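Local structure of TTHB210-like domain-containing protein (Thermus thermophilus, 3VG8) at residues 45-50 and 97-102. The protein is of unknown function but assembles into a homodecamer and is controlled by the sigmaE/anti-sigmaE regulatory system of Thermus thermophilus. The protein carries 1 engineered substitution. Residues are numbered along the deposited sequence; the frame is centred on the assembly and turned at random.
Sequences VVFMVP and IELVLV
Two neighbouring strands of the five-stranded antiparallel sheet, 42-50 and 94-100, pair here through Val-45 to Phe-47 and Ile-97 to Leu-99. Their segment axes approach to 4.6 Å and run antiparallel, at 171°. Val-45 with Leu-99 and Phe-47 with Ile-97 are hydrogen-bonded pairs, each closed by two backbone bonds. Val-46 and Glu-98 form the non-hydrogen-bonded pair between them. Leu-99 N donates to Val-45 O at 2.8 Å, and Glu-98 CA adds a CA-H...O contact to the same oxygen at 3.3 Å. Ile-97 O is used likewise, by Phe-47 N at 2.7 Å and by the CA-H of Val-46.

Val-45, Phe-47, Ile-97 and Leu-99 share an apolar face of the sheet. The same face meets a second subunit, where Ile-97 and Leu-99 each pack on their own counterparts and Phe-47 packs on Val-79 of that subunit. The side chains of Val-46 and Glu-98 rise next to each other from the other face. Glu-98 OE2 lies 3.8 Å from the CG2 methyl of Val-46, a van der Waals contact. The carboxylate finds polar partners on the two flanking strands: OE1 accepts a hydrogen bond from Asn-80 ND2 and forms a salt bridge with Lys-44 NZ. These probably steady the buried charge.

With chi1 at -65°, the Phe-47 ring swings to the side of its own N, whose acceptor is Ile-97 O. This brings the CD1 edge near that oxygen. The CD1 methyl of Leu-99 also meets the ring at its edge, near the ring plane, 4.1 Å from Phe-47 CE1.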
# COMPACT_ATOMS: atom_id res chain seq x y z
N VAL F 45 -2.35 20.56 -27.27
CA VAL F 45 -2.38 20.97 -28.66
C VAL F 45 -2.72 19.70 -29.47
O VAL F 45 -1.96 18.72 -29.45
CB VAL F 45 -1.00 21.50 -29.05
CG1 VAL F 45 -0.97 21.90 -30.50
CG2 VAL F 45 -0.67 22.68 -28.15
N VAL F 46 -3.85 19.72 -30.17
CA VAL F 46 -4.31 18.54 -30.90
C VAL F 46 -4.36 18.63 -32.43
O VAL F 46 -5.08 19.45 -32.97
CB VAL F 46 -5.72 18.14 -30.39
CG1 VAL F 46 -6.19 16.86 -31.04
CG2 VAL F 46 -5.71 17.99 -28.88
N PHE F 47 -3.58 17.79 -33.12
CA PHE F 47 -3.60 17.74 -34.59
C PHE F 47 -4.56 16.62 -35.00
O PHE F 47 -4.55 15.54 -34.42
CB PHE F 47 -2.21 17.43 -35.15
CG PHE F 47 -1.21 18.50 -34.88
CD1 PHE F 47 -0.47 18.50 -33.71
CD2 PHE F 47 -1.05 19.55 -35.78
CE1 PHE F 47 0.40 19.54 -33.43
CE2 PHE F 47 -0.18 20.59 -35.50
CZ PHE F 47 0.55 20.58 -34.33
N MSE F 48 -5.38 16.88 -36.01
CA MSE F 48 -6.35 15.90 -36.51
C MSE F 48 -5.87 15.37 -37.84
O MSE F 48 -5.65 16.16 -38.76
CB MSE F 48 -7.70 16.55 -36.75
CG MSE F 48 -8.36 17.14 -35.54
SE MSE F 48 -8.82 15.72 -34.37
CE MSE F 48 -10.02 14.73 -35.56
N VAL F 49 -5.71 14.05 -37.97
CA VAL F 49 -5.31 13.47 -39.25
C VAL F 49 -6.12 12.24 -39.63
O VAL F 49 -6.32 11.34 -38.81
CB VAL F 49 -3.79 13.10 -39.30
CG1 VAL F 49 -2.94 14.34 -39.08
CG2 VAL F 49 -3.47 12.03 -38.28
N PRO F 50 -6.59 12.18 -40.89
CA PRO F 50 -7.37 11.02 -41.32
C PRO F 50 -6.41 9.86 -41.53
O PRO F 50 -5.32 10.05 -42.08
CB PRO F 50 -8.00 11.47 -42.65
CG PRO F 50 -7.80 12.99 -42.68
CD PRO F 50 -6.48 13.18 -41.97
N ILE F 97 -3.41 13.67 -32.72
CA ILE F 97 -2.04 13.66 -32.26
C ILE F 97 -2.00 14.82 -31.28
O ILE F 97 -2.16 15.99 -31.64
CB ILE F 97 -1.05 13.87 -33.41
CG1 ILE F 97 -1.36 12.89 -34.55
CG2 ILE F 97 0.35 13.63 -32.92
CD1 ILE F 97 -1.21 11.45 -34.17
N GLU F 98 -1.77 14.48 -30.02
CA GLU F 98 -1.79 15.46 -28.96
C GLU F 98 -0.45 15.74 -28.28
O GLU F 98 0.27 14.83 -27.88
CB GLU F 98 -2.82 15.01 -27.90
CG GLU F 98 -4.02 14.24 -28.45
CD GLU F 98 -5.14 14.08 -27.41
OE1 GLU F 98 -4.86 13.68 -26.26
OE2 GLU F 98 -6.31 14.36 -27.76
N LEU F 99 -0.15 17.03 -28.16
CA LEU F 99 1.05 17.51 -27.47
C LEU F 99 0.48 18.01 -26.14
O LEU F 99 -0.15 19.05 -26.09
CB LEU F 99 1.69 18.66 -28.26
CG LEU F 99 2.67 18.24 -29.36
CD1 LEU F 99 1.99 17.30 -30.33
CD2 LEU F 99 3.22 19.48 -30.07
N VAL F 100 0.71 17.25 -25.07
CA VAL F 100 0.16 17.56 -23.76
C VAL F 100 1.15 18.30 -22.87
O VAL F 100 2.26 17.87 -22.68
CB VAL F 100 -0.34 16.26 -23.07
CG1 VAL F 100 -1.20 16.60 -21.85
CG2 VAL F 100 -1.16 15.41 -24.08
N LEU F 101 0.72 19.43 -22.33
CA LEU F 101 1.60 20.28 -21.55
C LEU F 101 1.62 20.06 -20.04
O LEU F 101 2.21 20.86 -19.32
CB LEU F 101 1.27 21.74 -21.88
CG LEU F 101 0.88 21.91 -23.37
CD1 LEU F 101 0.59 23.38 -23.65
CD2 LEU F 101 2.01 21.41 -24.28
N VAL F 102 0.96 18.99 -19.58
CA VAL F 102 0.93 18.61 -18.17
C VAL F 102 0.98 17.06 -18.11
O VAL F 102 0.77 16.39 -19.13
CB VAL F 102 -0.36 19.08 -17.47
CG1 VAL F 102 -0.38 20.59 -17.36
CG2 VAL F 102 -1.58 18.59 -18.26